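Staphylococcal enterotoxin-like toxin (Staphylococcus aureus, PDB 4DXG) binds a sialylated, fucosylated glycan of the sialyl Lewis X type, and so probably attaches to glycoproteins of host cells. Local coordinates at residues 17-22 / 179-184; 23-28 / 81-86; 32-37 / 72-77; 62-67 / 186-191. All blocks are in the same frame, centred on the assembly; numbering follows the deposited sequence.

Contact 1. Residues 17-22 / 179-184; sequences KDLRAY and HKKLQE. With FUC (alpha-L-fucopyranose), chain B; GAL (beta-D-galactopyranose), chain C; NDG (2-acetamido-2-deoxy-alpha-D-glucopyranose), chain D.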
# COMPACT_ATOMS: atom_id res chain seq x y z
N LYS A 17 -2.11 18.40 -5.54
CA LYS A 17 -3.05 18.34 -4.41
C LYS A 17 -3.80 17.02 -4.23
O LYS A 17 -4.08 16.59 -3.10
CB LYS A 17 -4.01 19.54 -4.39
CG LYS A 17 -5.17 19.59 -5.43
CD LYS A 17 -5.93 20.98 -5.36
CE LYS A 17 -7.33 20.98 -6.01
NZ LYS A 17 -8.37 20.23 -5.22
N ASP A 18 -4.10 16.37 -5.35
CA ASP A 18 -4.79 15.09 -5.31
C ASP A 18 -3.97 13.94 -4.73
O ASP A 18 -4.51 13.11 -3.97
CB ASP A 18 -5.33 14.73 -6.68
CG ASP A 18 -6.45 15.65 -7.11
OD1 ASP A 18 -6.99 16.40 -6.26
OD2 ASP A 18 -6.80 15.62 -8.32
N LEU A 19 -2.68 13.92 -5.05
CA LEU A 19 -1.78 12.88 -4.59
C LEU A 19 -1.48 13.05 -3.12
O LEU A 19 -1.48 12.07 -2.37
CB LEU A 19 -0.49 12.84 -5.40
CG LEU A 19 -0.61 12.41 -6.86
CD1 LEU A 19 0.53 13.02 -7.70
CD2 LEU A 19 -0.66 10.88 -6.96
N ARG A 20 -1.24 14.28 -2.71
CA ARG A 20 -0.98 14.58 -1.32
C ARG A 20 -2.23 14.33 -0.46
O ARG A 20 -2.11 13.94 0.70
CB ARG A 20 -0.51 16.04 -1.17
CG ARG A 20 0.06 16.37 0.19
CD ARG A 20 0.38 17.85 0.38
NE ARG A 20 1.21 18.00 1.59
CZ ARG A 20 0.74 17.92 2.85
NH1 ARG A 20 -0.57 17.72 3.09
NH2 ARG A 20 1.59 18.03 3.87
N ALA A 21 -3.41 14.56 -1.00
CA ALA A 21 -4.61 14.26 -0.23
C ALA A 21 -4.87 12.75 -0.20
O ALA A 21 -5.29 12.23 0.82
CB ALA A 21 -5.83 14.99 -0.77
N TYR A 22 -4.60 12.05 -1.30
CA TYR A 22 -4.81 10.62 -1.30
C TYR A 22 -3.87 9.99 -0.27
O TYR A 22 -4.31 9.24 0.60
CB TYR A 22 -4.64 9.97 -2.68
CG TYR A 22 -4.92 8.49 -2.62
CD1 TYR A 22 -6.23 8.01 -2.57
CD2 TYR A 22 -3.88 7.55 -2.56
CE1 TYR A 22 -6.49 6.63 -2.47
CE2 TYR A 22 -4.14 6.17 -2.48
CZ TYR A 22 -5.44 5.73 -2.42
OH TYR A 22 -5.69 4.38 -2.35
N HIS A 179 4.65 10.20 -9.51
CA HIS A 179 3.81 11.23 -10.15
C HIS A 179 2.30 10.86 -10.33
O HIS A 179 1.50 11.71 -10.70
CB HIS A 179 4.44 11.62 -11.47
CG HIS A 179 4.42 10.52 -12.49
ND1 HIS A 179 5.36 9.51 -12.51
CD2 HIS A 179 3.58 10.27 -13.52
CE1 HIS A 179 5.11 8.69 -13.51
NE2 HIS A 179 4.04 9.13 -14.15
N LYS A 180 1.94 9.59 -10.03
CA LYS A 180 0.55 9.08 -10.01
C LYS A 180 0.38 7.99 -8.92
O LYS A 180 1.39 7.44 -8.40
CB LYS A 180 0.18 8.48 -11.37
CG LYS A 180 1.02 7.24 -11.73
CD LYS A 180 0.81 6.81 -13.14
CE LYS A 180 1.83 5.75 -13.48
NZ LYS A 180 1.68 5.33 -14.90
N LYS A 181 -0.90 7.68 -8.61
CA LYS A 181 -1.34 6.62 -7.67
C LYS A 181 -0.78 5.29 -8.14
O LYS A 181 -0.46 5.13 -9.32
CB LYS A 181 -2.87 6.47 -7.63
CG LYS A 181 -3.66 7.61 -6.99
CD LYS A 181 -4.86 7.11 -6.14
CE LYS A 181 -6.01 6.47 -6.93
NZ LYS A 181 -7.10 5.91 -6.05
N LEU A 182 -0.66 4.34 -7.22
CA LEU A 182 -0.24 2.98 -7.54
C LEU A 182 -1.37 2.47 -8.43
O LEU A 182 -2.53 2.78 -8.20
CB LEU A 182 -0.11 2.13 -6.25
CG LEU A 182 0.26 0.67 -6.48
CD1 LEU A 182 1.60 0.57 -7.22
CD2 LEU A 182 0.26 -0.22 -5.19
N GLN A 183 -1.05 1.72 -9.47
CA GLN A 183 -2.13 1.26 -10.32
C GLN A 183 -2.91 0.24 -9.52
O GLN A 183 -2.35 -0.61 -8.84
CB GLN A 183 -1.62 0.69 -11.66
CG GLN A 183 -0.59 1.61 -12.39
CD GLN A 183 0.86 1.33 -11.96
OE1 GLN A 183 1.12 1.06 -10.79
NE2 GLN A 183 1.80 1.37 -12.91
N GLU A 184 -4.23 0.36 -9.58
CA GLU A 184 -5.13 -0.43 -8.75
C GLU A 184 -4.94 -1.92 -8.79
O GLU A 184 -5.07 -2.57 -7.76
CB GLU A 184 -6.57 -0.05 -9.06
CG GLU A 184 -7.52 -1.19 -9.10
CD GLU A 184 -8.89 -0.72 -9.49
OE1 GLU A 184 -9.45 -1.31 -10.46
OE2 GLU A 184 -9.36 0.29 -8.84
C1 FUC B . 2.06 0.52 -16.89
C2 FUC B . 2.17 2.01 -16.61
C3 FUC B . 3.48 2.38 -16.01
C4 FUC B . 4.59 1.89 -16.89
C5 FUC B . 4.44 0.37 -17.07
C6 FUC B . 5.46 -0.32 -17.95
O2 FUC B . 1.23 2.43 -15.65
O3 FUC B . 3.47 3.79 -15.97
O4 FUC B . 4.46 2.69 -18.08
O5 FUC B . 3.18 0.05 -17.63
C1 GAL C . 4.38 -2.04 -14.04
C2 GAL C . 5.68 -2.74 -14.38
C3 GAL C . 6.72 -2.48 -13.33
C4 GAL C . 6.92 -0.96 -13.17
C5 GAL C . 5.57 -0.33 -12.82
C6 GAL C . 5.74 1.17 -12.85
O2 GAL C . 5.45 -4.11 -14.41
O3 GAL C . 7.88 -3.19 -13.68
O4 GAL C . 7.46 -0.35 -14.35
O5 GAL C . 4.59 -0.66 -13.80
O6 GAL C . 4.52 1.77 -12.47
C1 NDG D . -0.78 -2.82 -15.18
C2 NDG D . -0.23 -1.42 -15.45
C3 NDG D . 1.30 -1.43 -15.74
C4 NDG D . 2.11 -2.24 -14.72
C5 NDG D . 1.48 -3.62 -14.55
C6 NDG D . 2.32 -4.43 -13.54
C7 NDG D . -1.78 0.33 -16.31
C8 NDG D . -2.36 1.02 -17.53
O5 NDG D . 0.08 -3.55 -14.26
O3 NDG D . 1.85 -0.14 -15.64
O4 NDG D . 3.49 -2.35 -15.14
O6 NDG D . 1.58 -5.47 -12.96
O7 NDG D . -2.17 0.68 -15.19
N2 NDG D . -0.91 -0.68 -16.50
O1 NDG D . -0.87 -3.55 -16.39
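L19 and Y22 belong to helix 17-22 of the OB-fold part, and lie against K181 in the beta-grasp loop whose other side grips the glycan. K181 crosses the Y22 ring at about a right angle: its CD sits over the ring centre, 3.6 Å from the centroid and 7° off the normal, a CH-pi contact. Bends at chi2 and chi3 fold the lysine back so that NZ lies out past the CE1 rim, 4.2 Å from the Y22 centroid in an off-centre cation-pi contact. E83 accepts the bond from Y22 OH and has a long, weak ion pair with the same NZ. One turn back, the two methyls of L19 press on backbone: CD1 lies 3.4 Å from H179 O, and CD2 3.6 Å from K181 N.

The loop's other side bonds the sugars, with E177 OE2 a further partner of fucose and galactose. An extended K180 puts NZ 2.6 Å from fucose O3, with O2 of the same sugar a second acceptor. R186 holds OE1 of the Q183 amide, which fixes which end faces the glycan. Q183 NE2 then bridges two sugars, bonding galactose O6 at 2.8 Å and, nearly straight (3.0 Å, 167°), fucose O2.

Contact 2. Residues 23-28 / 81-86; sequences YTKPSL and VLEENN. With PIN (piperazine-N,N'-bis(2-ethanesulfonic acid)), chain E.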
# COMPACT_ATOMS: atom_id res chain seq x y z
N TYR A 23 -2.58 10.36 -0.33
CA TYR A 23 -1.55 9.68 0.48
C TYR A 23 -1.37 10.25 1.89
O TYR A 23 -0.49 9.84 2.63
CB TYR A 23 -0.24 9.60 -0.29
CG TYR A 23 -0.23 8.54 -1.39
CD1 TYR A 23 -0.07 7.17 -1.06
CD2 TYR A 23 -0.41 8.88 -2.76
CE1 TYR A 23 -0.05 6.17 -2.02
CE2 TYR A 23 -0.37 7.87 -3.77
CZ TYR A 23 -0.18 6.50 -3.36
OH TYR A 23 -0.13 5.45 -4.26
N THR A 24 -2.23 11.18 2.28
CA THR A 24 -2.30 11.55 3.68
C THR A 24 -3.59 11.03 4.33
O THR A 24 -3.82 11.22 5.51
CB THR A 24 -2.13 13.09 3.93
OG1 THR A 24 -3.18 13.80 3.25
CG2 THR A 24 -0.75 13.57 3.47
N LYS A 25 -4.42 10.35 3.55
CA LYS A 25 -5.62 9.70 4.10
C LYS A 25 -5.26 8.70 5.24
O LYS A 25 -4.21 8.04 5.22
CB LYS A 25 -6.36 8.95 3.01
CG LYS A 25 -7.25 9.79 2.16
CD LYS A 25 -7.38 9.12 0.80
CE LYS A 25 -8.36 8.00 0.81
NZ LYS A 25 -9.72 8.64 0.71
N PRO A 26 -6.14 8.58 6.24
CA PRO A 26 -5.80 7.60 7.27
C PRO A 26 -5.91 6.18 6.75
O PRO A 26 -6.61 5.91 5.75
CB PRO A 26 -6.86 7.83 8.35
CG PRO A 26 -7.94 8.68 7.71
CD PRO A 26 -7.53 9.04 6.31
N SER A 27 -5.19 5.26 7.40
CA SER A 27 -5.28 3.85 7.05
C SER A 27 -5.60 3.01 8.27
O SER A 27 -5.36 3.44 9.39
CB SER A 27 -4.00 3.35 6.39
OG SER A 27 -2.91 3.41 7.28
N LEU A 28 -6.13 1.80 8.01
CA LEU A 28 -6.55 0.83 9.01
C LEU A 28 -5.88 -0.52 8.73
O LEU A 28 -5.76 -0.90 7.58
CB LEU A 28 -8.07 0.63 8.91
CG LEU A 28 -8.94 1.85 9.23
CD1 LEU A 28 -10.38 1.52 8.92
CD2 LEU A 28 -8.78 2.33 10.68
N VAL A 81 -7.43 1.38 3.20
CA VAL A 81 -7.46 2.82 2.93
C VAL A 81 -8.85 3.05 2.34
O VAL A 81 -9.12 2.68 1.18
CB VAL A 81 -6.34 3.30 1.89
CG1 VAL A 81 -6.45 4.79 1.65
CG2 VAL A 81 -4.90 2.97 2.36
N LEU A 82 -9.74 3.61 3.15
CA LEU A 82 -11.13 3.78 2.76
C LEU A 82 -11.24 4.87 1.70
O LEU A 82 -10.62 5.92 1.85
CB LEU A 82 -12.01 4.15 3.96
CG LEU A 82 -12.20 3.16 5.11
CD1 LEU A 82 -13.02 3.87 6.14
CD2 LEU A 82 -12.91 1.86 4.72
N GLU A 83 -12.05 4.63 0.67
CA GLU A 83 -12.13 5.49 -0.50
C GLU A 83 -13.56 5.74 -0.91
O GLU A 83 -14.42 4.88 -0.68
CB GLU A 83 -11.43 4.82 -1.68
CG GLU A 83 -9.96 5.10 -1.80
CD GLU A 83 -9.30 4.37 -2.94
OE1 GLU A 83 -9.73 4.54 -4.12
OE2 GLU A 83 -8.34 3.63 -2.67
N GLU A 84 -13.79 6.91 -1.52
CA GLU A 84 -14.98 7.13 -2.38
C GLU A 84 -15.07 6.00 -3.41
O GLU A 84 -14.07 5.36 -3.74
CB GLU A 84 -14.95 8.46 -3.13
CG GLU A 84 -15.20 9.74 -2.32
CD GLU A 84 -16.06 9.54 -1.07
OE1 GLU A 84 -17.11 8.86 -1.13
OE2 GLU A 84 -15.68 10.11 -0.01
N ASN A 85 -16.26 5.78 -3.93
CA ASN A 85 -16.46 4.74 -4.91
C ASN A 85 -17.81 4.87 -5.56
O ASN A 85 -18.72 5.55 -5.03
CB ASN A 85 -16.37 3.35 -4.26
CG ASN A 85 -17.41 3.16 -3.17
OD1 ASN A 85 -18.45 2.52 -3.41
ND2 ASN A 85 -17.16 3.73 -1.99
N ASN A 86 -17.95 4.17 -6.69
CA ASN A 86 -19.16 4.21 -7.49
C ASN A 86 -20.06 3.00 -7.33
O ASN A 86 -20.84 2.68 -8.23
CB ASN A 86 -18.82 4.54 -8.94
CG ASN A 86 -18.91 6.03 -9.21
OD1 ASN A 86 -17.92 6.79 -9.06
ND2 ASN A 86 -20.12 6.49 -9.54
C1 PIN E . -15.07 1.53 15.31
C2 PIN E . -15.42 1.99 13.89
N1 PIN E . -14.43 2.94 13.38
C3 PIN E . -15.01 4.11 12.73
C4 PIN E . -12.95 2.76 13.47
C1' PIN E . -11.23 5.59 10.33
C2' PIN E . -12.68 5.08 10.34
N1' PIN E . -12.95 4.44 11.65
C3' PIN E . -12.33 3.17 12.12
C4' PIN E . -13.89 5.11 12.55
S1 PIN E . -16.32 0.61 15.96
S1' PIN E . -10.75 6.50 8.99
O1 PIN E . -15.69 -0.19 17.03
O2 PIN E . -17.32 1.52 16.55
O3 PIN E . -17.04 -0.20 14.94
O1' PIN E . -9.60 5.79 8.37
O2' PIN E . -10.35 7.85 9.50
O3' PIN E . -11.85 6.67 7.99
O HOH W 1 -8.97 6.78 4.29
O HOH W 2 -8.99 4.59 5.84
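K25 makes the direct polar link between the two loops: its NZ donates to L82 O at 3.1 Å, approaching in the carbonyl plane. Turns at chi3 and chi4 (80° and 79°) curl the tip round onto that oxygen. The E83 carboxylate is hydrogen-bonded by Y22 OH, through OE2, and is too far from K25 NZ for contact.

Two waters add to the bridge. One lies between P26 O, at 2.9 Å, and L82 O. The other accepts from L82 N at 3.0 Å and lies near both P26 O and sulfonate atom O1' of the bound buffer molecule.

In the OB-fold domain this is where the loop entering strand 28-31 meets the loop leaving strand 76-80, just beyond the pairing of L28 with V80, and helix 138-153 of the beta-grasp part packs on V81.

V81 makes two of the apolar contacts. Its CG1 meets K25 CE at 3.8 Å, the two side chains crossing at about a right angle, while CG2 touches S27 CB at 4.1 Å. Separately, L28 CD1 and L82 CD1 just meet at 4.5 Å. The bound buffer lies against this edge: P26 CG comes within 3.1 Å of its sulfonate O2', and L28 CD2 packs on its piperazine carbon C3'.

Contact 3. Residues 32-37 / 72-77; sequences NEIGII and VHRNVD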
# COMPACT_ATOMS: atom_id res chain seq x y z
N ASN A 32 -5.14 -11.18 11.58
CA ASN A 32 -5.67 -12.49 11.98
C ASN A 32 -7.20 -12.60 11.90
O ASN A 32 -7.88 -12.98 12.85
CB ASN A 32 -5.16 -12.87 13.37
CG ASN A 32 -3.66 -12.73 13.49
OD1 ASN A 32 -2.90 -13.24 12.67
ND2 ASN A 32 -3.22 -12.04 14.54
N GLU A 33 -7.74 -12.24 10.75
CA GLU A 33 -9.15 -11.95 10.62
C GLU A 33 -9.71 -12.95 9.61
O GLU A 33 -9.00 -13.87 9.17
CB GLU A 33 -9.29 -10.49 10.21
CG GLU A 33 -10.59 -9.78 10.45
CD GLU A 33 -11.11 -9.81 11.86
OE1 GLU A 33 -12.13 -10.52 12.01
OE2 GLU A 33 -10.57 -9.13 12.78
N ILE A 34 -10.98 -12.81 9.29
CA ILE A 34 -11.65 -13.76 8.38
C ILE A 34 -12.31 -12.98 7.27
O ILE A 34 -12.84 -11.91 7.51
CB ILE A 34 -12.76 -14.54 9.13
CG1 ILE A 34 -12.18 -15.35 10.31
CG2 ILE A 34 -13.57 -15.43 8.15
CD1 ILE A 34 -13.26 -15.81 11.29
N GLY A 35 -12.28 -13.54 6.06
CA GLY A 35 -12.88 -12.90 4.89
C GLY A 35 -13.99 -13.79 4.36
O GLY A 35 -13.82 -14.99 4.25
N ILE A 36 -15.12 -13.17 4.05
CA ILE A 36 -16.30 -13.83 3.51
C ILE A 36 -16.51 -13.27 2.10
O ILE A 36 -16.62 -12.06 1.92
CB ILE A 36 -17.56 -13.51 4.42
CG1 ILE A 36 -17.31 -13.91 5.88
CG2 ILE A 36 -18.84 -14.09 3.89
CD1 ILE A 36 -17.29 -12.69 6.85
N ILE A 37 -16.55 -14.14 1.10
CA ILE A 37 -16.86 -13.67 -0.25
C ILE A 37 -18.12 -14.36 -0.68
O ILE A 37 -18.21 -15.58 -0.62
CB ILE A 37 -15.73 -13.95 -1.32
CG1 ILE A 37 -14.39 -13.33 -0.91
CG2 ILE A 37 -16.12 -13.42 -2.71
CD1 ILE A 37 -13.24 -14.11 -1.43
N VAL A 72 -15.45 -18.82 2.61
CA VAL A 72 -14.84 -18.31 3.83
C VAL A 72 -13.34 -18.47 3.73
O VAL A 72 -12.84 -19.57 3.45
CB VAL A 72 -15.32 -19.13 5.09
CG1 VAL A 72 -14.66 -18.65 6.39
CG2 VAL A 72 -16.84 -19.14 5.23
N HIS A 73 -12.61 -17.40 4.00
CA HIS A 73 -11.15 -17.47 4.02
C HIS A 73 -10.67 -17.00 5.36
O HIS A 73 -10.93 -15.86 5.76
CB HIS A 73 -10.57 -16.58 2.95
CG HIS A 73 -11.07 -16.90 1.59
ND1 HIS A 73 -10.48 -17.86 0.79
CD2 HIS A 73 -12.14 -16.42 0.89
CE1 HIS A 73 -11.15 -17.93 -0.35
NE2 HIS A 73 -12.16 -17.07 -0.31
N ARG A 74 -9.98 -17.89 6.07
CA ARG A 74 -9.45 -17.61 7.38
C ARG A 74 -7.98 -17.21 7.24
O ARG A 74 -7.39 -17.39 6.17
CB ARG A 74 -9.64 -18.83 8.27
CG ARG A 74 -11.10 -19.29 8.28
CD ARG A 74 -11.39 -20.38 9.28
NE ARG A 74 -11.02 -19.97 10.64
CZ ARG A 74 -11.84 -19.47 11.57
NH1 ARG A 74 -13.14 -19.30 11.35
NH2 ARG A 74 -11.33 -19.15 12.76
N ASN A 75 -7.42 -16.63 8.31
CA ASN A 75 -6.01 -16.24 8.33
C ASN A 75 -5.75 -15.23 7.25
O ASN A 75 -5.00 -15.45 6.33
CB ASN A 75 -5.13 -17.47 8.20
CG ASN A 75 -5.41 -18.47 9.33
OD1 ASN A 75 -5.44 -18.09 10.51
ND2 ASN A 75 -5.64 -19.74 8.97
N VAL A 76 -6.43 -14.12 7.38
CA VAL A 76 -6.42 -13.05 6.42
C VAL A 76 -6.06 -11.79 7.19
O VAL A 76 -6.59 -11.52 8.27
CB VAL A 76 -7.83 -12.97 5.76
CG1 VAL A 76 -8.40 -11.56 5.76
CG2 VAL A 76 -7.81 -13.59 4.35
N ASP A 77 -5.08 -11.06 6.66
CA ASP A 77 -4.82 -9.68 7.02
C ASP A 77 -5.25 -8.80 5.87
O ASP A 77 -5.14 -9.19 4.71
CB ASP A 77 -3.34 -9.50 7.25
CG ASP A 77 -2.84 -10.24 8.45
OD1 ASP A 77 -3.62 -10.96 9.10
OD2 ASP A 77 -1.66 -10.10 8.77
O HOH W 3 -0.72 -11.37 10.69
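G35 and H73 exchange two short, nearly straight backbone bonds, G35 N to H73 O and H73 N to G35 O, both 2.7 Å. Beside them E33 N donates to V76 O at 2.8 Å in the carbonyl plane, and V76 N returns a bond to E33 O at 3.1 Å from above that carbonyl's plane. N75 and V76 both face E33, a G1 beta bulge where the chain turns a corner. Beyond it N32 N bonds D77 OD1 at 2.9 Å on the syn side but tilted 34° out of the carboxylate plane, and a water donates to D77 OD2 and, weakly, to N32 OD1.

Packing flanks this antiparallel pair at the edge of the OB-fold sheet. I34 CG2 lies 3.8 Å from V72 CG1, and I34 CD1 sits over one face of the R74 guanidinium, 3.5 Å from NH1. On the other side I37 CD1 comes up obliquely to the H73 ring, 3.3 Å from NE2, which bonds G69 O.

D77 also takes S100 OG on OD1 and a salt bridge from K133 on OD2. With so many donors round it, the buried carboxylate probably stays ionised and pins the corner at N32 to the bulge.

Contact 4. Residues 62-67 / 186-191; sequences GKDDKK and RMADVI. With SIA (N-acetyl-alpha-neuraminic acid), chain F.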
# COMPACT_ATOMS: atom_id res chain seq x y z
N GLY A 62 -7.05 -7.05 -9.74
CA GLY A 62 -5.82 -7.71 -10.12
C GLY A 62 -5.91 -9.21 -9.92
O GLY A 62 -6.92 -9.84 -10.27
N LYS A 63 -4.87 -9.79 -9.33
CA LYS A 63 -4.79 -11.25 -9.14
C LYS A 63 -5.64 -11.84 -8.02
O LYS A 63 -5.75 -13.06 -7.92
CB LYS A 63 -3.35 -11.67 -8.92
CG LYS A 63 -2.51 -11.57 -10.17
CD LYS A 63 -1.08 -12.02 -9.85
CE LYS A 63 -0.23 -12.09 -11.14
NZ LYS A 63 1.20 -11.71 -10.85
N ASP A 64 -6.21 -10.98 -7.17
CA ASP A 64 -7.13 -11.39 -6.12
C ASP A 64 -8.39 -12.00 -6.69
O ASP A 64 -9.07 -12.72 -5.98
CB ASP A 64 -7.63 -10.20 -5.31
CG ASP A 64 -6.67 -9.76 -4.25
OD1 ASP A 64 -5.76 -10.59 -3.94
OD2 ASP A 64 -6.87 -8.59 -3.76
N ASP A 65 -8.76 -11.66 -7.92
CA ASP A 65 -10.00 -12.22 -8.44
C ASP A 65 -9.95 -13.77 -8.58
O ASP A 65 -10.80 -14.45 -8.00
CB ASP A 65 -10.43 -11.56 -9.73
CG ASP A 65 -11.86 -11.89 -10.06
OD1 ASP A 65 -12.76 -11.49 -9.26
OD2 ASP A 65 -12.09 -12.57 -11.09
N LYS A 66 -8.96 -14.30 -9.31
CA LYS A 66 -8.73 -15.73 -9.39
C LYS A 66 -8.33 -16.40 -8.05
O LYS A 66 -8.58 -17.58 -7.86
CB LYS A 66 -7.64 -16.04 -10.44
CG LYS A 66 -8.13 -16.39 -11.85
CD LYS A 66 -6.99 -16.23 -12.88
CE LYS A 66 -7.24 -16.97 -14.24
NZ LYS A 66 -8.50 -16.55 -14.97
N LYS A 67 -7.70 -15.67 -7.15
CA LYS A 67 -7.14 -16.27 -5.96
C LYS A 67 -8.24 -16.67 -4.97
O LYS A 67 -8.13 -17.70 -4.28
CB LYS A 67 -6.19 -15.27 -5.30
CG LYS A 67 -5.29 -15.79 -4.17
CD LYS A 67 -4.43 -14.63 -3.67
CE LYS A 67 -3.18 -15.09 -2.92
NZ LYS A 67 -2.47 -13.93 -2.27
N ARG A 186 -2.24 -3.46 -8.91
CA ARG A 186 -1.03 -3.74 -8.18
C ARG A 186 -1.28 -3.72 -6.69
O ARG A 186 -0.54 -4.31 -5.91
CB ARG A 186 0.04 -2.72 -8.57
CG ARG A 186 0.46 -2.82 -10.04
CD ARG A 186 1.61 -1.94 -10.34
NE ARG A 186 2.86 -2.37 -9.67
CZ ARG A 186 3.85 -1.54 -9.37
NH1 ARG A 186 3.75 -0.22 -9.65
NH2 ARG A 186 4.95 -2.01 -8.81
N MET A 187 -2.35 -3.07 -6.27
CA MET A 187 -2.79 -3.13 -4.87
C MET A 187 -3.12 -4.52 -4.33
O MET A 187 -3.27 -4.71 -3.11
CB MET A 187 -3.96 -2.18 -4.67
CG MET A 187 -3.51 -0.73 -4.81
SD MET A 187 -4.92 0.30 -4.72
CE MET A 187 -4.16 1.94 -4.76
N ALA A 188 -3.18 -5.50 -5.23
CA ALA A 188 -3.48 -6.88 -4.90
C ALA A 188 -2.22 -7.70 -4.90
O ALA A 188 -2.24 -8.86 -4.46
CB ALA A 188 -4.47 -7.47 -5.92
N ASP A 189 -1.13 -7.13 -5.41
CA ASP A 189 0.11 -7.87 -5.50
C ASP A 189 0.70 -8.07 -4.11
O ASP A 189 0.68 -7.16 -3.28
CB ASP A 189 1.11 -7.17 -6.45
CG ASP A 189 0.76 -7.38 -7.95
OD1 ASP A 189 0.23 -8.45 -8.37
OD2 ASP A 189 1.03 -6.45 -8.74
N VAL A 190 1.22 -9.26 -3.83
CA VAL A 190 1.83 -9.49 -2.51
C VAL A 190 3.25 -10.07 -2.61
O VAL A 190 3.62 -10.73 -3.59
CB VAL A 190 0.92 -10.33 -1.56
CG1 VAL A 190 -0.49 -9.76 -1.49
CG2 VAL A 190 0.84 -11.75 -2.03
N ILE A 191 4.05 -9.80 -1.59
CA ILE A 191 5.43 -10.21 -1.58
C ILE A 191 5.87 -10.65 -0.16
O ILE A 191 5.18 -10.32 0.85
CB ILE A 191 6.36 -9.08 -2.18
CG1 ILE A 191 6.35 -7.79 -1.34
CG2 ILE A 191 6.06 -8.80 -3.66
CD1 ILE A 191 7.65 -6.92 -1.56
C1 SIA F . 8.77 -3.04 -11.42
C2 SIA F . 8.34 -3.99 -12.56
C3 SIA F . 9.58 -4.78 -13.04
C4 SIA F . 10.02 -5.86 -12.04
C5 SIA F . 8.86 -6.74 -11.56
C6 SIA F . 7.70 -5.83 -11.13
C7 SIA F . 6.43 -6.57 -10.69
C8 SIA F . 5.32 -5.57 -10.40
C9 SIA F . 4.13 -6.21 -9.67
C10 SIA F . 9.41 -8.86 -10.36
C11 SIA F . 9.97 -9.39 -9.09
N5 SIA F . 9.35 -7.53 -10.43
O1A SIA F . 9.89 -2.46 -11.52
O1B SIA F . 7.99 -2.86 -10.45
O4 SIA F . 11.01 -6.75 -12.59
O6 SIA F . 7.35 -4.96 -12.22
O7 SIA F . 5.99 -7.36 -11.77
O8 SIA F . 5.91 -4.49 -9.64
O9 SIA F . 3.17 -5.18 -9.35
O10 SIA F . 9.01 -9.62 -11.25
O HOH W 4 -2.22 -8.18 -8.94
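A188 and D64 meet where the beta-grasp part, through the 3-10 turn 186-188, touches the OB-fold part at the start of helix 64-67. A188 CB points into the carboxylate of D64, 3.4 Å from OD2, and the backbone of G62 and K63 passes over the same methyl, so the joint is van der Waals packing, with no direct hydrogen bond across it. At its outer end K67 reaches V190 CG2 with its NZ.

D189, the next residue, links this joint to the glycan. Its CB is just within packing distance of sialic acid O9. A chi1 of -76° places the carboxylate between 62-67 and the sugar. OD1 looks toward 62-67: a water 2.5 Å away connects it to K63 N, while K63 NZ stands at 4.2 Å, attracted but beyond a salt bridge. OD2 turns to the sugar and accepts a hydrogen bond from O9 at 2.6 Å.

That hydroxyl has a donor too. R186 meets it at the guanidinium edge, in plane, with NE to O9 at 2.8 Å and 168°. T175 and K173 also hydrogen-bond the sialic acid, and R186 NH2 gives a more bent bond of 2.8 Å to its O8.

How the contacts relate
Contacts 2 and 3 lie within the OB-fold part, whereas contacts 1 and 4 join it to the beta-grasp part. Along the chain, contact 3 is nested inside contact 2, and contact 2 inside contact 1; contact 4 crosses all three. Contacts 1 and 2 have centres about 11 Å apart and touch. Contact 4, about 19 Å from contact 1 between centres, meets it where M187 packs on Y22 and L182. Contact 3 is the outlier, its centre about 28 Å from that of contact 1, on the other side of the chain's centre. The segment 179-191 thus faces the OB-fold part and the glycan at once, fucose near contact 1 and sialic acid near contact 4.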